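Long-range contacts in acyl-CoA dehydrogenase (Thermus thermophilus, PDB 2Z1Q), which binds FAD and probably uses it to oxidise saturated acyl-CoA thioesters to their 2,3-dehydroacyl-CoA products: residues B[111-116]-B[142-147]; B[354-359]-B[399-404]; B[172-177]-B[235-240]. All coordinates share one frame; numbering follows the deposited sequence.

The three contacts sample an acyl-CoA dehydrogenase at three levels: a helix-strand junction at the flavin, a helix-helix contact by the adenosine and a strand pair within the sheet. Along the chain interaction 1 closes first, interaction 3 follows within the middle domain, and interaction 2 comes last, between helices 348-372 and 401-407 of the C-terminal region. Interactions 1 and 3 reach the same mixed sheet, through strand 144-147 and through strands 172-183 and 238-241, with centres about 21 Å apart. Interactions 1 and 2 have the same spacing between centres and both touch FAD. Interactions 2 and 3, with centres about 34 Å apart, lie farthest from each other; interaction 3 belongs to the beta framework away from the cofactor.

Interaction 1: B[111-116]-B[142-147]; sequences GAHTSI and WIAAYC. With FAD (flavin-adenine dinucleotide), chain D.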
loop_
_atom_site.group_PDB
_atom_site.type_symbol
_atom_site.label_atom_id
_atom_site.label_comp_id
_atom_site.label_asym_id
_atom_site.label_seq_id
_atom_site.Cartn_x
_atom_site.Cartn_y
_atom_site.Cartn_z
ATOM N N GLY B 111 -4.374 18.087 -15.341
ATOM C CA GLY B 111 -5.541 17.228 -15.451
ATOM C C GLY B 111 -6.863 17.884 -15.100
ATOM O O GLY B 111 -7.838 17.768 -15.845
ATOM N N ALA B 112 -6.919 18.578 -13.971
ATOM C CA ALA B 112 -8.164 19.214 -13.576
ATOM C C ALA B 112 -8.565 20.263 -14.626
ATOM O O ALA B 112 -9.716 20.351 -15.033
ATOM C CB ALA B 112 -8.013 19.844 -12.203
ATOM N N HIS B 113 -7.596 21.046 -15.072
ATOM C CA HIS B 113 -7.853 22.070 -16.084
ATOM C C HIS B 113 -8.418 21.479 -17.404
ATOM O O HIS B 113 -9.551 21.771 -17.774
ATOM C CB HIS B 113 -6.562 22.828 -16.349
ATOM C CG HIS B 113 -6.694 23.906 -17.376
ATOM N ND1 HIS B 113 -7.411 25.067 -17.156
ATOM C CD2 HIS B 113 -6.188 24.006 -18.631
ATOM C CE1 HIS B 113 -7.338 25.829 -18.232
ATOM N NE2 HIS B 113 -6.605 25.212 -19.138
ATOM N N THR B 114 -7.638 20.633 -18.082
ATOM C CA THR B 114 -8.069 20.039 -19.363
ATOM C C THR B 114 -9.312 19.140 -19.328
ATOM O O THR B 114 -10.023 19.024 -20.340
ATOM C CB THR B 114 -6.923 19.213 -20.025
ATOM O OG1 THR B 114 -6.610 18.078 -19.212
ATOM C CG2 THR B 114 -5.670 20.067 -20.193
ATOM N N SER B 115 -9.598 18.509 -18.192
ATOM C CA SER B 115 -10.763 17.641 -18.131
ATOM C C SER B 115 -11.973 18.315 -17.488
ATOM O O SER B 115 -12.754 18.974 -18.169
ATOM C CB SER B 115 -10.419 16.330 -17.408
ATOM O OG SER B 115 -10.082 16.548 -16.049
ATOM N N ILE B 116 -12.137 18.169 -16.181
ATOM C CA ILE B 116 -13.278 18.783 -15.515
ATOM C C ILE B 116 -13.367 20.302 -15.686
ATOM O O ILE B 116 -14.448 20.873 -15.635
ATOM C CB ILE B 116 -13.274 18.440 -14.022
ATOM C CG1 ILE B 116 -11.897 18.756 -13.421
ATOM C CG2 ILE B 116 -13.646 16.977 -13.842
ATOM C CD1 ILE B 116 -11.771 18.441 -11.930
ATOM N N TRP B 142 -6.124 31.545 -19.017
ATOM C CA TRP B 142 -7.068 31.327 -17.936
ATOM C C TRP B 142 -7.072 29.871 -17.472
ATOM O O TRP B 142 -7.150 28.945 -18.290
ATOM C CB TRP B 142 -8.447 31.761 -18.396
ATOM C CG TRP B 142 -8.715 33.203 -18.127
ATOM C CD1 TRP B 142 -7.796 34.210 -18.043
ATOM C CD2 TRP B 142 -9.985 33.796 -17.872
ATOM N NE1 TRP B 142 -8.419 35.400 -17.747
ATOM C CE2 TRP B 142 -9.765 35.173 -17.636
ATOM C CE3 TRP B 142 -11.294 33.297 -17.814
ATOM C CZ2 TRP B 142 -10.807 36.054 -17.347
ATOM C CZ3 TRP B 142 -12.326 34.168 -17.526
ATOM C CH2 TRP B 142 -12.078 35.533 -17.295
ATOM N N ILE B 143 -6.961 29.666 -16.160
ATOM C CA ILE B 143 -6.956 28.329 -15.578
ATOM C C ILE B 143 -8.354 28.005 -15.075
ATOM O O ILE B 143 -8.996 28.840 -14.439
ATOM C CB ILE B 143 -5.949 28.238 -14.410
ATOM C CG1 ILE B 143 -4.548 28.581 -14.923
ATOM C CG2 ILE B 143 -5.938 26.831 -13.814
ATOM C CD1 ILE B 143 -3.503 28.657 -13.846
ATOM N N ALA B 144 -8.835 26.799 -15.345
ATOM C CA ALA B 144 -10.179 26.450 -14.915
ATOM C C ALA B 144 -10.212 25.504 -13.703
ATOM O O ALA B 144 -9.259 24.773 -13.449
ATOM C CB ALA B 144 -10.961 25.852 -16.098
ATOM N N ALA B 145 -11.315 25.559 -12.956
ATOM C CA ALA B 145 -11.514 24.718 -11.779
ATOM C C ALA B 145 -12.921 24.130 -11.840
ATOM O O ALA B 145 -13.827 24.708 -12.451
ATOM C CB ALA B 145 -11.338 25.531 -10.501
ATOM N N TYR B 146 -13.098 22.991 -11.182
ATOM C CA TYR B 146 -14.364 22.265 -11.166
ATOM C C TYR B 146 -14.822 22.135 -9.718
ATOM O O TYR B 146 -14.121 21.552 -8.893
ATOM C CB TYR B 146 -14.112 20.878 -11.754
ATOM C CG TYR B 146 -15.330 20.051 -12.039
ATOM C CD1 TYR B 146 -16.164 20.346 -13.110
ATOM C CD2 TYR B 146 -15.601 18.908 -11.285
ATOM C CE1 TYR B 146 -17.242 19.514 -13.434
ATOM C CE2 TYR B 146 -16.659 18.079 -11.592
ATOM C CZ TYR B 146 -17.476 18.380 -12.667
ATOM O OH TYR B 146 -18.521 17.539 -12.968
ATOM N N CYS B 147 -16.004 22.656 -9.421
ATOM C CA CYS B 147 -16.514 22.629 -8.060
ATOM C C CYS B 147 -17.795 21.830 -7.906
ATOM O O CYS B 147 -18.897 22.360 -8.010
ATOM C CB CYS B 147 -16.720 24.061 -7.562
ATOM S SG CYS B 147 -15.226 24.883 -7.287
HETATM P PA FAD D . -16.155 9.314 1.530
HETATM O O1A FAD D . -14.783 9.757 1.491
HETATM O O2A FAD D . -17.406 10.296 1.681
HETATM O O5B FAD D . -16.452 7.922 0.878
HETATM C C5B FAD D . -16.043 6.880 1.763
HETATM C C4B FAD D . -16.565 5.684 1.000
HETATM O O4B FAD D . -16.932 5.712 -0.321
HETATM C C3B FAD D . -16.084 4.208 1.367
HETATM O O3B FAD D . -16.755 3.733 2.540
HETATM C C2B FAD D . -16.576 3.601 -0.009
HETATM O O2B FAD D . -16.918 2.211 0.003
HETATM C C1B FAD D . -17.699 4.599 -0.042
HETATM N N9A FAD D . -18.882 4.455 -0.837
HETATM C C8A FAD D . -19.534 5.543 -1.340
HETATM N N7A FAD D . -20.585 5.178 -1.978
HETATM C C5A FAD D . -20.674 3.832 -1.952
HETATM C C6A FAD D . -21.601 2.879 -2.470
HETATM N N6A FAD D . -22.692 3.316 -3.194
HETATM N N1A FAD D . -21.363 1.560 -2.231
HETATM C C2A FAD D . -20.323 1.146 -1.514
HETATM N N3A FAD D . -19.463 2.013 -1.019
HETATM C C4A FAD D . -19.573 3.340 -1.189
HETATM N N1 FAD D . -13.641 17.548 -6.268
HETATM C C2 FAD D . -14.059 18.356 -7.266
HETATM O O2 FAD D . -15.260 18.509 -7.424
HETATM N N3 FAD D . -13.205 19.018 -8.086
HETATM C C4 FAD D . -11.837 18.916 -7.960
HETATM O O4 FAD D . -11.082 19.512 -8.689
HETATM C C4X FAD D . -11.309 18.058 -6.870
HETATM N N5 FAD D . -9.995 17.914 -6.632
HETATM C C5X FAD D . -9.542 17.157 -5.600
HETATM C C6 FAD D . -8.134 17.058 -5.310
HETATM C C7 FAD D . -7.698 16.305 -4.208
HETATM C C7M FAD D . -6.215 16.229 -3.897
HETATM C C8 FAD D . -8.642 15.618 -3.380
HETATM C C8M FAD D . -8.214 14.804 -2.179
HETATM C C9 FAD D . -9.989 15.697 -3.655
HETATM C C9A FAD D . -10.473 16.467 -4.757
HETATM N N10 FAD D . -11.862 16.566 -4.992
HETATM C C10 FAD D . -12.330 17.360 -6.020
HETATM C "C1'" FAD D . -12.716 15.846 -4.083
HETATM C "C2'" FAD D . -13.254 14.509 -4.613
HETATM O "O2'" FAD D . -14.120 14.708 -5.720
HETATM C "C3'" FAD D . -13.953 13.978 -3.402
HETATM O "O3'" FAD D . -12.943 13.795 -2.369
HETATM C "C4'" FAD D . -14.629 12.646 -3.577
HETATM O "O4'" FAD D . -15.677 12.660 -4.550
HETATM C "C5'" FAD D . -15.102 12.395 -2.191
HETATM O "O5'" FAD D . -15.708 11.216 -2.010
HETATM P P FAD D . -15.758 11.223 -0.407
HETATM O O1P FAD D . -14.375 11.480 0.076
HETATM O O2P FAD D . -16.743 12.399 0.138
HETATM O O3P FAD D . -16.259 9.710 -0.049
#
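Ile116 and Tyr146 meet at about a right angle, the branched carbon of the isoleucine seated over one face of the phenol ring. Ile116 CB lies 3.6 Å from the centroid of the Tyr146 ring and somewhat off its middle, a CH-pi contact. The ring is turned under the helix because Tyr146 CG stands opposite the backbone N (chi1 -170°). Farther out, Ile116 CD1 packs at 3.4 Å on Tyr146 CB and continues to the cofactor, where it comes within 3.5 Å of FAD O4. On the same tyrosine the backbone is at work too: its carbonyl O takes a 2.8 Å hydrogen bond from FAD N3. Phe194 meets the tyrosine ring with its plane steeply inclined, and Ala256 and Val259 of helix 252-288 also touch it. With an alanine in place of Tyr146, Ile116 CB would probably lose the aromatic face it rests on, and a gap would be likely to open between helices and sheet beside the flavin.

The other end of the contact is polar. Ala144 N donates to His113 ND1 over 2.9 Å, nearly straight at 166° and almost exactly in the imidazole plane, so the ring nitrogen is met at its edge. His113 NE2 is hydrogen-bonded to Leu137 O; with one nitrogen accepting from a backbone amide and the other facing a carbonyl, the ring is consistent with a neutral imidazole protonated on NE2. Bonds at both ring nitrogens thus probably fix its rotation in a buried setting. Together the two ends dock helix 106-117 onto strand 144-147, the junction of the helical N-terminal domain with the beta middle domain that, in the acyl-CoA dehydrogenase fold, forms part of the flavin pocket.

Interaction 2: B[354-359]-B[399-404]; sequences IKVLGS and GTNEIN. With FAD (flavin-adenine dinucleotide), chain D.
At the capped start of helix 401-407, Asn401 and Asn404 face Lys355, Val356 and Ser359 of helix 348-372. Thr400 is the N-cap: its OG1 accepts from Ile403 N over 3.1 Å. Across the contact, Lys355 reaches along a chain bent at its last three torsions, and NZ donates to Asn401 OD1 at 3.2 Å, approaching nearly end-on to the amide C=O. The stronger hydrogen bond of this ammonium goes to Phe397 O, outside both segments. The other arm of the same amide, Asn401 ND2, makes a weak, long bond to Ser359 OG, whose hydroxyl donates to Lys355 O at 2.7 Å. Val356 CG2 fills in against Asn404 CB at 3.6 Å, while Asn404 OD1 is hydrogen-bonded to Ser352 OG. From the same first turn Ile403 CD1 touches the adenine, 3.2 Å from FAD N7A, and Glu402 makes a salt bridge to Lys305 of the second subunit. The chemistry is therefore that of a buried ammonium held by neutral oxygens: its charge is likely to be offset by amide and carbonyl dipoles, with the Asn401 amide probably oriented by its oxygen on Lys355 and, more weakly, its nitrogen on Ser359 of the same helix.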
loop_
_atom_site.group_PDB
_atom_site.type_symbol
_atom_site.label_atom_id
_atom_site.label_comp_id
_atom_site.label_asym_id
_atom_site.label_seq_id
_atom_site.Cartn_x
_atom_site.Cartn_y
_atom_site.Cartn_z
ATOM N N ILE B 354 -9.978 0.422 -16.778
ATOM C CA ILE B 354 -8.599 0.886 -16.807
ATOM C C ILE B 354 -8.323 1.890 -15.688
ATOM O O ILE B 354 -7.175 2.074 -15.291
ATOM C CB ILE B 354 -8.228 1.514 -18.181
ATOM C CG1 ILE B 354 -9.188 2.650 -18.509
ATOM C CG2 ILE B 354 -8.259 0.448 -19.285
ATOM C CD1 ILE B 354 -8.954 3.249 -19.869
ATOM N N LYS B 355 -9.370 2.530 -15.169
ATOM C CA LYS B 355 -9.209 3.488 -14.071
ATOM C C LYS B 355 -8.826 2.714 -12.798
ATOM O O LYS B 355 -7.900 3.089 -12.079
ATOM C CB LYS B 355 -10.511 4.292 -13.882
ATOM C CG LYS B 355 -10.790 4.764 -12.453
ATOM C CD LYS B 355 -9.793 5.780 -11.984
ATOM C CE LYS B 355 -9.410 5.587 -10.506
ATOM N NZ LYS B 355 -10.517 5.760 -9.529
ATOM N N VAL B 356 -9.521 1.612 -12.548
ATOM C CA VAL B 356 -9.262 0.760 -11.392
ATOM C C VAL B 356 -7.952 0.005 -11.575
ATOM O O VAL B 356 -7.146 -0.077 -10.652
ATOM C CB VAL B 356 -10.380 -0.276 -11.203
ATOM C CG1 VAL B 356 -10.098 -1.133 -9.968
ATOM C CG2 VAL B 356 -11.712 0.427 -11.081
ATOM N N LEU B 357 -7.745 -0.532 -12.775
ATOM C CA LEU B 357 -6.543 -1.298 -13.090
ATOM C C LEU B 357 -5.290 -0.433 -12.971
ATOM O O LEU B 357 -4.299 -0.826 -12.349
ATOM C CB LEU B 357 -6.622 -1.819 -14.517
ATOM C CG LEU B 357 -6.005 -3.159 -14.912
ATOM C CD1 LEU B 357 -5.576 -3.004 -16.362
ATOM C CD2 LEU B 357 -4.827 -3.570 -14.050
ATOM N N GLY B 358 -5.337 0.746 -13.581
ATOM C CA GLY B 358 -4.182 1.622 -13.549
ATOM C C GLY B 358 -3.765 2.014 -12.152
ATOM O O GLY B 358 -2.631 1.783 -11.740
ATOM N N SER B 359 -4.691 2.610 -11.415
ATOM C CA SER B 359 -4.372 3.039 -10.066
ATOM C C SER B 359 -3.860 1.891 -9.196
ATOM O O SER B 359 -2.913 2.084 -8.445
ATOM C CB SER B 359 -5.593 3.718 -9.421
ATOM O OG SER B 359 -6.778 2.961 -9.596
ATOM N N GLY B 399 -13.976 8.925 -8.937
ATOM C CA GLY B 399 -14.816 7.908 -8.336
ATOM C C GLY B 399 -13.867 6.931 -7.664
ATOM O O GLY B 399 -12.838 6.563 -8.247
ATOM N N THR B 400 -14.191 6.531 -6.434
ATOM C CA THR B 400 -13.358 5.594 -5.699
ATOM C C THR B 400 -13.424 4.272 -6.461
ATOM O O THR B 400 -14.338 4.063 -7.267
ATOM C CB THR B 400 -13.900 5.349 -4.276
ATOM O OG1 THR B 400 -15.142 4.640 -4.357
ATOM C CG2 THR B 400 -14.127 6.655 -3.551
ATOM N N ASN B 401 -12.475 3.378 -6.193
ATOM C CA ASN B 401 -12.478 2.093 -6.872
ATOM C C ASN B 401 -13.684 1.244 -6.480
ATOM O O ASN B 401 -14.083 0.353 -7.229
ATOM C CB ASN B 401 -11.161 1.367 -6.614
ATOM C CG ASN B 401 -10.026 1.954 -7.431
ATOM O OD1 ASN B 401 -10.246 2.859 -8.239
ATOM N ND2 ASN B 401 -8.822 1.448 -7.238
ATOM N N GLU B 402 -14.263 1.526 -5.309
ATOM C CA GLU B 402 -15.464 0.818 -4.862
ATOM C C GLU B 402 -16.595 1.216 -5.821
ATOM O O GLU B 402 -17.262 0.360 -6.400
ATOM C CB GLU B 402 -15.846 1.217 -3.426
ATOM C CG GLU B 402 -14.910 0.697 -2.327
ATOM C CD GLU B 402 -13.532 1.316 -2.368
ATOM O OE1 GLU B 402 -13.423 2.551 -2.218
ATOM O OE2 GLU B 402 -12.552 0.570 -2.556
ATOM N N ILE B 403 -16.787 2.526 -5.995
ATOM C CA ILE B 403 -17.824 3.046 -6.897
ATOM C C ILE B 403 -17.648 2.517 -8.327
ATOM O O ILE B 403 -18.618 2.122 -8.972
ATOM C CB ILE B 403 -17.839 4.612 -6.911
ATOM C CG1 ILE B 403 -19.006 5.129 -6.072
ATOM C CG2 ILE B 403 -17.996 5.154 -8.325
ATOM C CD1 ILE B 403 -18.932 4.739 -4.645
ATOM N N ASN B 404 -16.414 2.494 -8.810
ATOM C CA ASN B 404 -16.154 1.990 -10.156
ATOM C C ASN B 404 -16.418 0.491 -10.254
ATOM O O ASN B 404 -16.941 0.019 -11.264
ATOM C CB ASN B 404 -14.721 2.313 -10.567
ATOM C CG ASN B 404 -14.581 3.729 -11.072
ATOM O OD1 ASN B 404 -15.064 4.055 -12.160
ATOM N ND2 ASN B 404 -13.933 4.590 -10.283
HETATM P PA FAD D . -16.155 9.314 1.530
HETATM O O1A FAD D . -14.783 9.757 1.491
HETATM O O2A FAD D . -17.406 10.296 1.681
HETATM O O5B FAD D . -16.452 7.922 0.878
HETATM C C5B FAD D . -16.043 6.880 1.763
HETATM C C4B FAD D . -16.565 5.684 1.000
HETATM O O4B FAD D . -16.932 5.712 -0.321
HETATM C C3B FAD D . -16.084 4.208 1.367
HETATM O O3B FAD D . -16.755 3.733 2.540
HETATM C C2B FAD D . -16.576 3.601 -0.009
HETATM O O2B FAD D . -16.918 2.211 0.003
HETATM C C1B FAD D . -17.699 4.599 -0.042
HETATM N N9A FAD D . -18.882 4.455 -0.837
HETATM C C8A FAD D . -19.534 5.543 -1.340
HETATM N N7A FAD D . -20.585 5.178 -1.978
HETATM C C5A FAD D . -20.674 3.832 -1.952
HETATM C C6A FAD D . -21.601 2.879 -2.470
HETATM N N6A FAD D . -22.692 3.316 -3.194
HETATM N N1A FAD D . -21.363 1.560 -2.231
HETATM C C2A FAD D . -20.323 1.146 -1.514
HETATM N N3A FAD D . -19.463 2.013 -1.019
HETATM C C4A FAD D . -19.573 3.340 -1.189
HETATM N N1 FAD D . -13.641 17.548 -6.268
HETATM C C2 FAD D . -14.059 18.356 -7.266
HETATM O O2 FAD D . -15.260 18.509 -7.424
HETATM N N3 FAD D . -13.205 19.018 -8.086
HETATM C C4 FAD D . -11.837 18.916 -7.960
HETATM O O4 FAD D . -11.082 19.512 -8.689
HETATM C C4X FAD D . -11.309 18.058 -6.870
HETATM N N5 FAD D . -9.995 17.914 -6.632
HETATM C C5X FAD D . -9.542 17.157 -5.600
HETATM C C6 FAD D . -8.134 17.058 -5.310
HETATM C C7 FAD D . -7.698 16.305 -4.208
HETATM C C7M FAD D . -6.215 16.229 -3.897
HETATM C C8 FAD D . -8.642 15.618 -3.380
HETATM C C8M FAD D . -8.214 14.804 -2.179
HETATM C C9 FAD D . -9.989 15.697 -3.655
HETATM C C9A FAD D . -10.473 16.467 -4.757
HETATM N N10 FAD D . -11.862 16.566 -4.992
HETATM C C10 FAD D . -12.330 17.360 -6.020
HETATM C "C1'" FAD D . -12.716 15.846 -4.083
HETATM C "C2'" FAD D . -13.254 14.509 -4.613
HETATM O "O2'" FAD D . -14.120 14.708 -5.720
HETATM C "C3'" FAD D . -13.953 13.978 -3.402
HETATM O "O3'" FAD D . -12.943 13.795 -2.369
HETATM C "C4'" FAD D . -14.629 12.646 -3.577
HETATM O "O4'" FAD D . -15.677 12.660 -4.550
HETATM C "C5'" FAD D . -15.102 12.395 -2.191
HETATM O "O5'" FAD D . -15.708 11.216 -2.010
HETATM P P FAD D . -15.758 11.223 -0.407
HETATM O O1P FAD D . -14.375 11.480 0.076
HETATM O O2P FAD D . -16.743 12.399 0.138
HETATM O O3P FAD D . -16.259 9.710 -0.049
#

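Interaction 3: B[172-177]-B[235-240]; sequences HYILNG and LEDVKV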
loop_
_atom_site.group_PDB
_atom_site.type_symbol
_atom_site.label_atom_id
_atom_site.label_comp_id
_atom_site.label_asym_id
_atom_site.label_seq_id
_atom_site.Cartn_x
_atom_site.Cartn_y
_atom_site.Cartn_z
ATOM N N HIS B 172 -29.875 37.814 -12.523
ATOM C CA HIS B 172 -28.805 37.090 -11.842
ATOM C C HIS B 172 -29.303 35.939 -10.967
ATOM O O HIS B 172 -30.481 35.863 -10.623
ATOM C CB HIS B 172 -27.986 38.046 -10.970
ATOM C CG HIS B 172 -27.376 39.188 -11.724
ATOM N ND1 HIS B 172 -28.130 40.209 -12.266
ATOM C CD2 HIS B 172 -26.086 39.467 -12.029
ATOM C CE1 HIS B 172 -27.328 41.066 -12.874
ATOM N NE2 HIS B 172 -26.085 40.639 -12.744
ATOM N N TYR B 173 -28.384 35.043 -10.623
ATOM C CA TYR B 173 -28.669 33.909 -9.751
ATOM C C TYR B 173 -27.782 34.096 -8.522
ATOM O O TYR B 173 -26.612 34.451 -8.648
ATOM C CB TYR B 173 -28.327 32.585 -10.446
ATOM C CG TYR B 173 -29.491 31.945 -11.177
ATOM C CD1 TYR B 173 -30.640 31.557 -10.494
ATOM C CD2 TYR B 173 -29.439 31.723 -12.556
ATOM C CE1 TYR B 173 -31.710 30.965 -11.155
ATOM C CE2 TYR B 173 -30.507 31.130 -13.229
ATOM C CZ TYR B 173 -31.638 30.754 -12.521
ATOM O OH TYR B 173 -32.698 30.160 -13.169
ATOM N N ILE B 174 -28.343 33.885 -7.336
ATOM C CA ILE B 174 -27.573 34.045 -6.105
ATOM C C ILE B 174 -27.143 32.683 -5.584
ATOM O O ILE B 174 -27.983 31.822 -5.283
ATOM C CB ILE B 174 -28.392 34.750 -5.012
ATOM C CG1 ILE B 174 -29.045 36.009 -5.578
ATOM C CG2 ILE B 174 -27.480 35.108 -3.840
ATOM C CD1 ILE B 174 -29.967 36.701 -4.606
ATOM N N LEU B 175 -25.832 32.493 -5.472
ATOM C CA LEU B 175 -25.285 31.222 -5.012
ATOM C C LEU B 175 -24.779 31.227 -3.577
ATOM O O LEU B 175 -24.054 32.132 -3.150
ATOM C CB LEU B 175 -24.150 30.763 -5.940
ATOM C CG LEU B 175 -24.473 30.343 -7.376
ATOM C CD1 LEU B 175 -23.277 29.613 -7.971
ATOM C CD2 LEU B 175 -25.685 29.433 -7.384
ATOM N N ASN B 176 -25.162 30.187 -2.844
ATOM C CA ASN B 176 -24.752 30.017 -1.460
ATOM C C ASN B 176 -24.416 28.554 -1.175
ATOM O O ASN B 176 -25.211 27.647 -1.448
ATOM C CB ASN B 176 -25.865 30.509 -0.523
ATOM C CG ASN B 176 -25.921 32.026 -0.431
ATOM O OD1 ASN B 176 -25.027 32.656 0.143
ATOM N ND2 ASN B 176 -26.961 32.621 -1.013
ATOM N N GLY B 177 -23.231 28.317 -0.629
ATOM C CA GLY B 177 -22.840 26.953 -0.319
ATOM C C GLY B 177 -21.347 26.813 -0.130
ATOM O O GLY B 177 -20.604 27.801 -0.204
ATOM N N LEU B 235 -19.160 30.113 -1.064
ATOM C CA LEU B 235 -20.020 31.028 -1.807
ATOM C C LEU B 235 -21.018 31.707 -0.886
ATOM O O LEU B 235 -21.939 31.072 -0.384
ATOM C CB LEU B 235 -20.797 30.308 -2.907
ATOM C CG LEU B 235 -20.015 29.683 -4.053
ATOM C CD1 LEU B 235 -19.542 28.282 -3.679
ATOM C CD2 LEU B 235 -20.936 29.625 -5.251
ATOM N N GLU B 236 -20.818 33.002 -0.670
ATOM C CA GLU B 236 -21.704 33.791 0.182
ATOM C C GLU B 236 -22.397 34.821 -0.699
ATOM O O GLU B 236 -21.799 35.825 -1.069
ATOM C CB GLU B 236 -20.903 34.496 1.279
ATOM C CG GLU B 236 -20.149 33.550 2.210
ATOM C CD GLU B 236 -19.229 34.273 3.187
ATOM O OE1 GLU B 236 -18.440 33.589 3.870
ATOM O OE2 GLU B 236 -19.294 35.521 3.277
ATOM N N ASP B 237 -23.656 34.561 -1.037
ATOM C CA ASP B 237 -24.442 35.447 -1.891
ATOM C C ASP B 237 -23.688 35.817 -3.174
ATOM O O ASP B 237 -23.389 36.988 -3.408
ATOM C CB ASP B 237 -24.829 36.724 -1.132
ATOM C CG ASP B 237 -25.758 36.451 0.040
ATOM O OD1 ASP B 237 -26.717 35.670 -0.126
ATOM O OD2 ASP B 237 -25.533 37.025 1.125
ATOM N N VAL B 238 -23.383 34.821 -4.003
ATOM C CA VAL B 238 -22.669 35.061 -5.256
ATOM C C VAL B 238 -23.634 35.342 -6.414
ATOM O O VAL B 238 -24.518 34.532 -6.710
ATOM C CB VAL B 238 -21.762 33.857 -5.639
ATOM C CG1 VAL B 238 -21.200 34.045 -7.032
ATOM C CG2 VAL B 238 -20.619 33.716 -4.639
ATOM N N LYS B 239 -23.458 36.501 -7.049
ATOM C CA LYS B 239 -24.288 36.918 -8.176
ATOM C C LYS B 239 -23.750 36.318 -9.466
ATOM O O LYS B 239 -22.604 36.547 -9.843
ATOM C CB LYS B 239 -24.294 38.446 -8.303
ATOM C CG LYS B 239 -24.947 39.185 -7.147
ATOM C CD LYS B 239 -26.460 39.220 -7.279
ATOM C CE LYS B 239 -26.892 40.142 -8.407
ATOM N NZ LYS B 239 -26.413 41.536 -8.173
ATOM N N VAL B 240 -24.594 35.549 -10.140
ATOM C CA VAL B 240 -24.212 34.911 -11.386
ATOM C C VAL B 240 -25.238 35.220 -12.473
ATOM O O VAL B 240 -26.419 34.887 -12.345
ATOM C CB VAL B 240 -24.088 33.383 -11.202
ATOM C CG1 VAL B 240 -23.715 32.729 -12.508
ATOM C CG2 VAL B 240 -23.026 33.072 -10.153
#
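Leu175 faces both Asp237 and Val238 across an antiparallel strand pair, a G1 beta bulge that shifts the register by one residue in the sheet of the middle domain. Backbone bonds supply the regular part of the ladder. Tyr173 with Val240 and Leu175 with Val238 are hydrogen-bonded pairs, each bonded in both directions, and Val238 N reaches Leu175 O at 2.9 Å. Between them Ile174 and Lys239 form a non-hydrogen-bonded pair, where Ile174 CA makes a CA-H...O contact with Val238 O. Beyond the bulge Gly177 and Leu235 again exchange two bonds.

Side-chain polar bonds serve the bulge itself. Asn176 OD1 accepts from Asp237 N at 2.6 Å, the donor standing above the plane of the amide carbonyl, 44° out of it. The same side chain returns a bond, Asn176 ND2 giving to Asp237 OD1 over 3.2 Å, with amide and carboxylate planes perpendicular. Asn176 thus takes up the amide of a bulged residue and holds its carboxylate, each with a different arm.

Apolar packing gathers on the face bearing Leu175, Leu235, Val238 and Val240. The two leucines lie side by side, point the same way and fit tightly, Leu175 CB lying 3.5 Å from Leu235 CD2. Leu175 CD1 reaches Val240 CG2 at 4.1 Å; Val207 of strand 201-208 touches both valines.

At the outer end, Lys239 folds back through three successive bends over the imidazole of His172, placing NZ above one ring face and CE 3.5 Å from His172 CG.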